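Local coordinates for protein restriction endonuclease R.BpuJI (Bacillus pumilus, PDB 2VLA) that recognises a specific DNA sequence through the N-terminal recognition domain captured here on cognate DNA and, as a full-length restriction enzyme, probably cleaves DNA, at residues I13-A18 / E202-M207; P27-I32 / K75-F80. One frame throughout, in Å; residues are numbered along the deposited sequence.

Overall arrangement
Both contacts are buried, but different material buries them. Interaction 1 lies at the DNA interface, where a loop ahead of helix 22-36 approaches the start of helix 203-219; its chemistry is polar, carried by a guanidinium, waters, a serine and nucleotides. Interaction 2, about 20 Å away between centres, is an apolar protein core between helix 22-36 and the chain leaving helix 62-76, with DNA approaching it at Lys-75. The two are directly joined. Ile-14 CD1 lies 3.4 Å from Lys-75 CB, and the methyl of Ala-18 packs against both Tyr-29 and Phe-77, so the DNA-reading loop of 13-18 rests on the hydrophobic body of the domain.

Interaction 1: I13-A18 / E202-M207; sequences IIRGKA and ETSYSM. With nucleotides of chain C; nucleotides of chain B.
Arg-15 reaches toward Ser-204 with its CG anti to the backbone N (chi1 -172°), and a bend at chi3 (-71°) turns the guanidinium between the DNA bases and helix 203-219. Arg-15 NH1 alone makes both base bonds, donating to N7 of DG8 of chain B at 2.9 Å and, somewhat straighter at 145°, to O6 of the same guanine at 2.8 Å. N7 lies in the guanidinium plane, while over one face sits the pyrimidine of DC7 of chain B, its C6 3.7 Å above the centre. NH2 is thereby left to face the helix. Arg-15 NH2 lies 3.7 Å from Ser-204 O, and water spans the gap: water 1 accepts from NH2 and donates to Ser-204 O at 2.8 Å. Water 2 accepts from Arg-15 NH2 at 2.8 Å, then donates to Ser-204 OG and to OP2 of DG8 of chain B. Serine suits this place because its short hydroxyl can serve the water and also bond a thymine O4. With a leucine in place of Arg-15, guanine N7 and O6 would probably lose their donor, and both waters the NH2 that donates to them. N7 and O6 are the major-groove acceptors an arginine typically reads on guanine, here through one NH1 rather than two nitrogens, and helix 203-219 alongside is consistent with the recognition helix of a helix-turn-helix.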
ATOM      1  N   ILE A  13       3.675   5.165  -1.867  1.00 10.46           N
ATOM      2  CA  ILE A  13       2.303   5.091  -1.447  1.00 10.01           C
ATOM      3  C   ILE A  13       2.023   6.335  -0.613  1.00  9.64           C
ATOM      4  O   ILE A  13       2.951   7.041  -0.206  1.00 11.22           O
ATOM      5  CB  ILE A  13       1.989   3.806  -0.646  1.00 10.36           C
ATOM      6  CG1 ILE A  13       2.772   3.766   0.684  1.00 10.20           C
ATOM      7  CG2 ILE A  13       2.303   2.536  -1.501  1.00 11.35           C
ATOM      8  CD1 ILE A  13       2.125   2.904   1.736  1.00 12.00           C
ATOM      9  N   ILE A  14       0.754   6.603  -0.396  1.00  9.62           N
ATOM     10  CA  ILE A  14       0.289   7.738   0.379  1.00 10.03           C
ATOM     11  C   ILE A  14       0.933   7.716   1.752  1.00  9.70           C
ATOM     12  O   ILE A  14       1.146   6.659   2.346  1.00 10.29           O
ATOM     13  CB  ILE A  14      -1.251   7.727   0.469  1.00 10.59           C
ATOM     14  CG1 ILE A  14      -1.842   8.223  -0.877  1.00 13.39           C
ATOM     15  CG2 ILE A  14      -1.770   8.585   1.654  1.00 10.53           C
ATOM     16  CD1 ILE A  14      -3.298   7.988  -1.024  1.00 14.48           C
ATOM     17  N   ARG A  15       1.334   8.902   2.212  1.00  8.83           N
ATOM     18  CA  ARG A  15       2.005   9.038   3.501  1.00  8.31           C
ATOM     19  C   ARG A  15       1.007   8.928   4.658  1.00  9.49           C
ATOM     20  O   ARG A  15      -0.059   9.504   4.613  1.00 10.70           O
ATOM     21  CB  ARG A  15       2.755  10.364   3.527  1.00  9.18           C
ATOM     22  CG  ARG A  15       3.660  10.543   4.758  1.00  9.43           C
ATOM     23  CD  ARG A  15       4.656  11.695   4.592  1.00  9.81           C
ATOM     24  NE  ARG A  15       5.680  11.349   3.616  1.00 10.07           N
ATOM     25  CZ  ARG A  15       6.730  12.091   3.347  1.00  8.94           C
ATOM     26  NH1 ARG A  15       6.925  13.244   3.992  1.00 11.00           N
ATOM     27  NH2 ARG A  15       7.610  11.699   2.454  1.00 11.21           N
ATOM     28  N   GLY A  16       1.363   8.127   5.654  1.00  9.91           N
ATOM     29  CA  GLY A  16       0.423   7.784   6.720  1.00 10.37           C
ATOM     30  C   GLY A  16       0.031   8.910   7.662  1.00  9.94           C
ATOM     31  O   GLY A  16       0.760   9.918   7.790  1.00 10.69           O
ATOM     32  N   LYS A  17      -1.137   8.752   8.263  1.00  9.67           N
ATOM     33  CA  LYS A  17      -1.597   9.650   9.311  1.00 11.25           C
ATOM     34  C   LYS A  17      -2.190   8.940  10.519  1.00 11.42           C
ATOM     35  O   LYS A  17      -2.492   9.588  11.517  1.00 12.18           O
ATOM     36  CB  LYS A  17      -2.640  10.636   8.775  1.00 11.21           C
ATOM     37  CG  LYS A  17      -2.222  11.399   7.536  1.00 12.48           C
ATOM     38  CD  LYS A  17      -3.372  12.232   7.014  1.00 11.29           C
ATOM     39  CE  LYS A  17      -3.175  12.608   5.577  1.00 11.34           C
ATOM     40  NZ  LYS A  17      -2.105  13.643   5.373  1.00 12.26           N
ATOM     41  N   ALA A  18      -2.364   7.623  10.452  1.00 10.33           N
ATOM     42  CA  ALA A  18      -3.188   6.918  11.434  1.00 11.94           C
ATOM     43  C   ALA A  18      -2.449   5.849  12.254  1.00 10.94           C
ATOM     44  O   ALA A  18      -3.053   5.195  13.078  1.00 14.40           O
ATOM     45  CB  ALA A  18      -4.410   6.289  10.746  1.00 14.56           C
ATOM     46  N   GLU A 202      16.055  14.126   2.446  1.00 13.74           N
ATOM     47  CA  GLU A 202      16.023  13.531   3.755  1.00 14.44           C
ATOM     48  C   GLU A 202      15.550  12.083   3.663  1.00 12.69           C
ATOM     49  O   GLU A 202      14.944  11.670   2.666  1.00 12.80           O
ATOM     50  CB  GLU A 202      15.094  14.330   4.678  1.00 15.55           C
ATOM     51  CG  GLU A 202      15.528  15.798   4.939  1.00 18.24           C
ATOM     52  CD  GLU A 202      16.926  15.906   5.478  1.00 26.56           C
ATOM     53  OE1 GLU A 202      17.268  15.130   6.385  1.00 30.09           O
ATOM     54  OE2 GLU A 202      17.693  16.760   4.984  1.00 35.09           O
ATOM     55  N   THR A 203      15.795  11.310   4.700  1.00 12.88           N
ATOM     56  CA  THR A 203      15.521   9.894   4.657  1.00 12.53           C
ATOM     57  C   THR A 203      14.018   9.586   4.518  1.00 12.24           C
ATOM     58  O   THR A 203      13.640   8.599   3.869  1.00 12.24           O
ATOM     59  CB  THR A 203      16.152   9.188   5.863  1.00 16.52           C
ATOM     60  OG1 THR A 203      17.572   9.367   5.798  1.00 19.83           O
ATOM     61  CG2 THR A 203      15.841   7.738   5.871  1.00 18.89           C
ATOM     62  N   SER A 204      13.160  10.467   5.002  1.00 11.22           N
ATOM     63  CA  SER A 204      11.720  10.239   4.828  1.00 10.20           C
ATOM     64  C   SER A 204      11.330  10.165   3.338  1.00 10.77           C
ATOM     65  O   SER A 204      10.471   9.364   2.953  1.00 11.01           O
ATOM     66  CB  SER A 204      10.916  11.311   5.542  1.00 12.49           C
ATOM     67  OG  SER A 204      11.162  12.598   5.001  1.00 11.74           O
ATOM     68  N   TYR A 205      11.946  10.992   2.516  1.00 10.71           N
ATOM     69  CA  TYR A 205      11.671  10.998   1.084  1.00 10.44           C
ATOM     70  C   TYR A 205      11.987   9.644   0.512  1.00 10.52           C
ATOM     71  O   TYR A 205      11.197   9.092  -0.265  1.00 10.82           O
ATOM     72  CB  TYR A 205      12.515  12.066   0.411  1.00 10.80           C
ATOM     73  CG  TYR A 205      12.251  12.195  -1.063  1.00 10.64           C
ATOM     74  CD1 TYR A 205      11.145  12.892  -1.527  1.00 10.52           C
ATOM     75  CD2 TYR A 205      13.095  11.612  -1.994  1.00 10.99           C
ATOM     76  CE1 TYR A 205      10.887  13.015  -2.870  1.00 11.92           C
ATOM     77  CE2 TYR A 205      12.832  11.715  -3.370  1.00 12.45           C
ATOM     78  CZ  TYR A 205      11.717  12.428  -3.790  1.00 12.92           C
ATOM     79  OH  TYR A 205      11.418  12.552  -5.130  1.00 15.68           O
ATOM     80  N   SER A 206      13.103   9.080   0.925  1.00  9.69           N
ATOM     81  CA  SER A 206      13.597   7.850   0.379  1.00 10.18           C
ATOM     82  C   SER A 206      12.905   6.611   0.922  1.00 11.11           C
ATOM     83  O   SER A 206      12.747   5.609   0.193  1.00 11.33           O
ATOM     84  CB  SER A 206      15.089   7.727   0.661  1.00 10.61           C
ATOM     85  OG  SER A 206      15.795   8.813   0.138  1.00 11.85           O
ATOM     86  N   MET A 207      12.512   6.649   2.193  1.00 10.86           N
ATOM     87  CA  MET A 207      12.178   5.436   2.909  1.00 10.98           C
ATOM     88  C   MET A 207      10.792   5.395   3.567  1.00 10.03           C
ATOM     89  O   MET A 207      10.299   4.307   3.859  1.00 10.35           O
ATOM     90  CB  MET A 207      13.244   5.125   3.957  1.00 11.75           C
ATOM     91  CG  MET A 207      14.510   4.498   3.385  1.00 12.83           C
ATOM     92  SD  MET A 207      14.240   2.868   2.701  1.00 13.78           S
ATOM     93  CE  MET A 207      13.850   1.954   4.202  1.00 15.87           C
TER
ATOM     94  P    DA C   4       1.229   8.534  11.827  1.00 12.15           P
ATOM     95  OP1  DA C   4       1.185   8.064  13.166  1.00 19.89           O
ATOM     96  OP2  DA C   4       0.745   7.707  10.692  1.00 11.46           O
ATOM     97  O5'  DA C   4       0.662   9.971  11.714  1.00 12.34           O
ATOM     98  C5'  DA C   4       0.817  10.859  12.853  1.00 11.91           C
ATOM     99  C4'  DA C   4       0.936  12.281  12.366  1.00 12.00           C
ATOM    100  O4'  DA C   4       2.229  12.517  11.758  1.00 11.51           O
ATOM    101  C3'  DA C   4      -0.097  12.689  11.301  1.00 10.78           C
ATOM    102  O3'  DA C   4      -0.469  14.035  11.539  1.00 11.67           O
ATOM    103  C2'  DA C   4       0.708  12.577  10.020  1.00 10.61           C
ATOM    104  C1'  DA C   4       2.054  13.105  10.471  1.00 10.15           C
ATOM    105  N9   DA C   4       3.174  12.750   9.639  1.00 10.13           N
ATOM    106  C8   DA C   4       3.359  11.585   8.922  1.00 10.30           C
ATOM    107  N7   DA C   4       4.502  11.537   8.292  1.00 10.79           N
ATOM    108  C5   DA C   4       5.133  12.736   8.595  1.00 10.24           C
ATOM    109  C6   DA C   4       6.353  13.287   8.228  1.00 10.19           C
ATOM    110  N6   DA C   4       7.277  12.719   7.457  1.00 10.77           N
ATOM    111  N1   DA C   4       6.656  14.517   8.750  1.00 11.01           N
ATOM    112  C2   DA C   4       5.745  15.136   9.545  1.00 11.32           C
ATOM    113  N3   DA C   4       4.583  14.713   9.969  1.00 11.09           N
ATOM    114  C4   DA C   4       4.313  13.481   9.430  1.00  9.85           C
TER
ATOM    115  P    DC B   7       6.313  13.750  -4.085  1.00 13.70           P
ATOM    116  OP1  DC B   7       7.147  14.216  -5.205  1.00 16.27           O
ATOM    117  OP2  DC B   7       6.257  12.303  -3.804  1.00 13.71           O
ATOM    118  O5'  DC B   7       6.721  14.468  -2.713  1.00 12.80           O
ATOM    119  C5'  DC B   7       6.916  15.878  -2.679  1.00 13.22           C
ATOM    120  C4'  DC B   7       7.165  16.350  -1.254  1.00 13.08           C
ATOM    121  O4'  DC B   7       5.946  16.208  -0.464  1.00 12.60           O
ATOM    122  C3'  DC B   7       8.222  15.558  -0.474  1.00 12.36           C
ATOM    123  O3'  DC B   7       9.009  16.463   0.272  1.00 13.29           O
ATOM    124  C2'  DC B   7       7.408  14.723   0.499  1.00 12.53           C
ATOM    125  C1'  DC B   7       6.302  15.685   0.808  1.00 13.21           C
ATOM    126  N1   DC B   7       5.067  15.161   1.420  1.00 12.37           N
ATOM    127  C2   DC B   7       4.387  15.967   2.325  1.00 11.75           C
ATOM    128  O2   DC B   7       4.888  17.054   2.642  1.00 12.83           O
ATOM    129  N3   DC B   7       3.232  15.528   2.867  1.00 11.34           N
ATOM    130  C4   DC B   7       2.720  14.362   2.453  1.00  9.43           C
ATOM    131  N4   DC B   7       1.576  13.949   2.979  1.00 10.34           N
ATOM    132  C5   DC B   7       3.399  13.535   1.522  1.00 10.26           C
ATOM    133  C6   DC B   7       4.556  13.962   1.039  1.00 10.73           C
ATOM    134  P    DG B   8      10.606  16.486   0.240  1.00 13.20           P
ATOM    135  OP1  DG B   8      11.045  16.625  -1.148  1.00 14.64           O
ATOM    136  OP2  DG B   8      11.144  15.365   1.022  1.00 13.76           O
ATOM    137  O5'  DG B   8      10.898  17.802   1.084  1.00 14.16           O
ATOM    138  C5'  DG B   8      10.402  19.054   0.605  1.00 13.90           C
ATOM    139  C4'  DG B   8      10.174  20.017   1.745  1.00 14.51           C
ATOM    140  O4'  DG B   8       9.059  19.564   2.556  1.00 15.73           O
ATOM    141  C3'  DG B   8      11.330  20.171   2.713  1.00 16.90           C
ATOM    142  O3'  DG B   8      11.395  21.546   3.177  1.00 25.37           O
ATOM    143  C2'  DG B   8      11.005  19.158   3.834  1.00 18.08           C
ATOM    144  C1'  DG B   8       9.489  19.216   3.886  1.00 15.24           C
ATOM    145  N9   DG B   8       8.768  17.988   4.202  1.00 13.11           N
ATOM    146  C8   DG B   8       8.951  16.740   3.639  1.00 13.64           C
ATOM    147  N7   DG B   8       8.095  15.857   4.058  1.00 13.14           N
ATOM    148  C5   DG B   8       7.266  16.580   4.921  1.00 10.68           C
ATOM    149  C6   DG B   8       6.117  16.179   5.615  1.00 11.14           C
ATOM    150  O6   DG B   8       5.581  15.083   5.668  1.00 11.28           O
ATOM    151  N1   DG B   8       5.565  17.234   6.387  1.00 10.46           N
ATOM    152  C2   DG B   8       6.035  18.525   6.409  1.00 12.09           C
ATOM    153  N2   DG B   8       5.357  19.407   7.215  1.00 13.44           N
ATOM    154  N3   DG B   8       7.105  18.919   5.730  1.00 12.08           N
ATOM    155  C4   DG B   8       7.652  17.903   5.003  1.00 11.99           C
TER
HETATM  156  O   HOH W   1       8.320   8.822   1.257  1.00 11.57           O
HETATM  157  O   HOH W   2       9.882  13.378   2.568  1.00 11.64           O

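Interaction 2: P27-I32 / K75-F80; sequences PAYANI and KLFGMF. With nucleotides of chain B.
Tyr-29 and Met-79 form a Met-aromatic contact at a helix-to-loop junction, where the chain leaving helix 62-76 packs on helix 22-36. The thioether is the bump: Met-79 SD lies 3.7 Å from Tyr-29 CB and approaches the ring obliquely, 5.1 Å from its centroid and 62° off the normal. The two side chains cross at about a right angle, the sulfur fitting into the angle where the tyrosine leaves its helix. A slim, flexible methionine suits such a hollow, since an extended chain that bends only at its last torsion (chi3 79°) can slide past CB and still turn its methyl onto the helix. Phe-77 meets Tyr-29 farther out along the ring, its CE2 near the tyrosine plane and 4.2 Å from Tyr-29 CE2. Leu-26, one turn earlier on helix 22-36, touches both Phe-77 and Met-79, while Tyr-29 OH is held by His-68 ND1. Gly-78, with a positive phi of 59° that favours glycine, turns the chain between Phe-77 and Met-79. At the other end of 75-80, Lys-75 CE comes 3.4 Å from OP1 of DC5 of chain B. Ala-30 supplies the floor of the methionine's hollow, its small side chain letting Met-79 CE settle 3.8 Å from Ala-30 CB and 3.7 Å from Ala-30 N.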
ATOM      1  N   PRO A  27     -11.495   2.746  14.264  1.00 12.13           N
ATOM      2  CA  PRO A  27     -12.908   2.732  14.618  1.00 13.87           C
ATOM      3  C   PRO A  27     -13.617   4.052  14.345  1.00 12.76           C
ATOM      4  O   PRO A  27     -14.783   4.052  13.974  1.00 15.27           O
ATOM      5  CB  PRO A  27     -12.880   2.439  16.116  1.00 14.74           C
ATOM      6  CG  PRO A  27     -11.633   1.724  16.334  1.00 15.13           C
ATOM      7  CD  PRO A  27     -10.651   2.319  15.386  1.00 13.32           C
ATOM      8  N   ALA A  28     -12.945   5.181  14.580  1.00 14.61           N
ATOM      9  CA  ALA A  28     -13.559   6.460  14.306  1.00 14.10           C
ATOM     10  C   ALA A  28     -13.892   6.631  12.826  1.00 13.78           C
ATOM     11  O   ALA A  28     -15.030   6.972  12.478  1.00 15.14           O
ATOM     12  CB  ALA A  28     -12.673   7.609  14.809  1.00 16.77           C
ATOM     13  N   TYR A  29     -12.924   6.372  11.948  1.00 13.03           N
ATOM     14  CA  TYR A  29     -13.170   6.494  10.519  1.00 13.10           C
ATOM     15  C   TYR A  29     -14.399   5.624  10.160  1.00 12.09           C
ATOM     16  O   TYR A  29     -15.293   6.054   9.442  1.00 13.55           O
ATOM     17  CB  TYR A  29     -11.987   5.999   9.706  1.00 12.34           C
ATOM     18  CG  TYR A  29     -10.697   6.794   9.753  1.00 12.36           C
ATOM     19  CD1 TYR A  29     -10.674   8.182   9.904  1.00 12.56           C
ATOM     20  CD2 TYR A  29      -9.495   6.148   9.547  1.00 12.32           C
ATOM     21  CE1 TYR A  29      -9.447   8.880   9.910  1.00 12.73           C
ATOM     22  CE2 TYR A  29      -8.307   6.814   9.521  1.00 10.86           C
ATOM     23  CZ  TYR A  29      -8.269   8.173   9.683  1.00 11.18           C
ATOM     24  OH  TYR A  29      -7.031   8.781   9.662  1.00 12.64           O
ATOM     25  N   ALA A  30     -14.397   4.378  10.622  1.00 11.87           N
ATOM     26  CA  ALA A  30     -15.415   3.421  10.212  1.00 13.16           C
ATOM     27  C   ALA A  30     -16.792   3.828  10.726  1.00 13.28           C
ATOM     28  O   ALA A  30     -17.787   3.733  10.006  1.00 16.21           O
ATOM     29  CB  ALA A  30     -15.055   2.040  10.707  1.00 13.62           C
ATOM     30  N   ASN A  31     -16.853   4.245  11.978  1.00 14.01           N
ATOM     31  CA  ASN A  31     -18.132   4.585  12.599  1.00 14.23           C
ATOM     32  C   ASN A  31     -18.683   5.867  12.050  1.00 15.66           C
ATOM     33  O   ASN A  31     -19.884   5.996  11.859  1.00 17.30           O
ATOM     34  CB  ASN A  31     -18.003   4.644  14.118  1.00 15.52           C
ATOM     35  CG  ASN A  31     -18.040   3.266  14.748  1.00 16.15           C
ATOM     36  OD1 ASN A  31     -18.781   2.384  14.291  1.00 21.56           O
ATOM     37  ND2 ASN A  31     -17.242   3.059  15.762  1.00 17.60           N
ATOM     38  N   ILE A  32     -17.802   6.832  11.794  1.00 15.17           N
ATOM     39  CA  ILE A  32     -18.230   8.065  11.158  1.00 15.65           C
ATOM     40  C   ILE A  32     -18.856   7.745   9.796  1.00 15.28           C
ATOM     41  O   ILE A  32     -19.967   8.181   9.488  1.00 17.68           O
ATOM     42  CB  ILE A  32     -17.072   9.045  10.981  1.00 16.72           C
ATOM     43  CG1 ILE A  32     -16.605   9.554  12.355  1.00 18.49           C
ATOM     44  CG2 ILE A  32     -17.504  10.209  10.056  1.00 17.99           C
ATOM     45  CD1 ILE A  32     -15.272  10.322  12.336  1.00 19.75           C
ATOM     46  N   LYS A  75      -8.591   7.145   0.058  1.00 10.64           N
ATOM     47  CA  LYS A  75      -7.668   6.467  -0.852  1.00 10.55           C
ATOM     48  C   LYS A  75      -6.930   5.291  -0.203  1.00 10.26           C
ATOM     49  O   LYS A  75      -7.099   4.134  -0.618  1.00 11.88           O
ATOM     50  CB  LYS A  75      -6.680   7.444  -1.440  1.00 11.06           C
ATOM     51  CG  LYS A  75      -7.311   8.491  -2.304  1.00 13.23           C
ATOM     52  CD  LYS A  75      -7.700   7.936  -3.662  1.00 14.77           C
ATOM     53  CE  LYS A  75      -8.157   9.037  -4.623  1.00 15.32           C
ATOM     54  NZ  LYS A  75      -8.259   8.559  -6.031  1.00 15.28           N
ATOM     55  N   LEU A  76      -6.131   5.545   0.831  1.00  9.99           N
ATOM     56  CA  LEU A  76      -5.196   4.521   1.282  1.00 10.11           C
ATOM     57  C   LEU A  76      -5.930   3.344   1.937  1.00 10.43           C
ATOM     58  O   LEU A  76      -5.550   2.186   1.745  1.00 10.62           O
ATOM     59  CB  LEU A  76      -4.154   5.102   2.229  1.00 11.29           C
ATOM     60  CG  LEU A  76      -3.063   4.145   2.707  1.00 10.66           C
ATOM     61  CD1 LEU A  76      -2.222   3.641   1.539  1.00 12.03           C
ATOM     62  CD2 LEU A  76      -2.173   4.874   3.777  1.00 13.06           C
ATOM     63  N   PHE A  77      -6.922   3.632   2.784  1.00 10.07           N
ATOM     64  CA  PHE A  77      -7.643   2.553   3.455  1.00 10.81           C
ATOM     65  C   PHE A  77      -8.901   2.083   2.707  1.00 10.66           C
ATOM     66  O   PHE A  77      -9.486   1.088   3.073  1.00 12.33           O
ATOM     67  CB  PHE A  77      -8.040   2.938   4.865  1.00 10.21           C
ATOM     68  CG  PHE A  77      -6.868   3.065   5.849  1.00 10.87           C
ATOM     69  CD1 PHE A  77      -5.562   2.785   5.466  1.00 12.04           C
ATOM     70  CD2 PHE A  77      -7.105   3.456   7.170  1.00 11.14           C
ATOM     71  CE1 PHE A  77      -4.523   2.917   6.383  1.00 10.88           C
ATOM     72  CE2 PHE A  77      -6.078   3.572   8.070  1.00 13.22           C
ATOM     73  CZ  PHE A  77      -4.785   3.309   7.684  1.00 11.66           C
ATOM     74  N   GLY A  78      -9.330   2.830   1.695  1.00 10.23           N
ATOM     75  CA  GLY A  78     -10.469   2.410   0.863  1.00 10.21           C
ATOM     76  C   GLY A  78     -11.759   2.204   1.654  1.00 11.12           C
ATOM     77  O   GLY A  78     -12.420   1.170   1.508  1.00 12.07           O
ATOM     78  N   MET A  79     -12.162   3.213   2.426  1.00 11.46           N
ATOM     79  CA  MET A  79     -13.238   3.042   3.380  1.00 11.25           C
ATOM     80  C   MET A  79     -14.592   3.565   2.896  1.00 11.68           C
ATOM     81  O   MET A  79     -15.616   3.303   3.517  1.00 12.39           O
ATOM     82  CB  MET A  79     -12.864   3.678   4.725  1.00 12.08           C
ATOM     83  CG  MET A  79     -11.655   3.022   5.364  1.00 11.58           C
ATOM     84  SD  MET A  79     -11.267   3.615   6.992  1.00 12.22           S
ATOM     85  CE  MET A  79     -12.500   2.706   7.921  1.00 14.19           C
ATOM     86  N   PHE A  80     -14.586   4.328   1.820  1.00 11.73           N
ATOM     87  CA  PHE A  80     -15.826   4.790   1.194  1.00 13.61           C
ATOM     88  C   PHE A  80     -15.634   4.951  -0.307  1.00 13.23           C
ATOM     89  O   PHE A  80     -14.524   4.915  -0.798  1.00 13.27           O
ATOM     90  CB  PHE A  80     -16.299   6.121   1.826  1.00 13.97           C
ATOM     91  CG  PHE A  80     -15.347   7.282   1.623  1.00 13.40           C
ATOM     92  CD1 PHE A  80     -15.407   8.069   0.478  1.00 16.63           C
ATOM     93  CD2 PHE A  80     -14.457   7.643   2.616  1.00 12.82           C
ATOM     94  CE1 PHE A  80     -14.570   9.182   0.329  1.00 14.90           C
ATOM     95  CE2 PHE A  80     -13.600   8.738   2.448  1.00 12.66           C
ATOM     96  CZ  PHE A  80     -13.667   9.501   1.313  1.00 14.00           C
TER
ATOM     97  P    DC B   5      -6.876  12.472  -2.705  1.00 11.87           P
ATOM     98  OP1  DC B   5      -8.236  11.962  -2.976  1.00 12.74           O
ATOM     99  OP2  DC B   5      -6.423  12.592  -1.313  1.00 11.44           O
ATOM    100  O5'  DC B   5      -5.863  11.617  -3.605  1.00 12.75           O
ATOM    101  C5'  DC B   5      -4.608  11.211  -3.122  1.00 12.78           C
ATOM    102  C4'  DC B   5      -3.495  11.815  -3.928  1.00 12.59           C
ATOM    103  O4'  DC B   5      -3.549  13.268  -3.819  1.00 12.62           O
ATOM    104  C3'  DC B   5      -2.103  11.427  -3.485  1.00 10.31           C
ATOM    105  O3'  DC B   5      -1.206  11.511  -4.594  1.00 11.59           O
ATOM    106  C2'  DC B   5      -1.857  12.490  -2.409  1.00 11.28           C
ATOM    107  C1'  DC B   5      -2.385  13.718  -3.144  1.00 11.59           C
ATOM    108  N1   DC B   5      -2.699  14.847  -2.266  1.00  9.89           N
ATOM    109  C2   DC B   5      -2.008  16.061  -2.393  1.00 11.45           C
ATOM    110  O2   DC B   5      -1.166  16.188  -3.305  1.00 11.65           O
ATOM    111  N3   DC B   5      -2.307  17.080  -1.531  1.00 10.54           N
ATOM    112  C4   DC B   5      -3.212  16.908  -0.582  1.00 10.20           C
ATOM    113  N4   DC B   5      -3.470  17.941   0.242  1.00 11.53           N
ATOM    114  C5   DC B   5      -3.906  15.695  -0.406  1.00 11.09           C
ATOM    115  C6   DC B   5      -3.629  14.697  -1.273  1.00 10.48           C
TER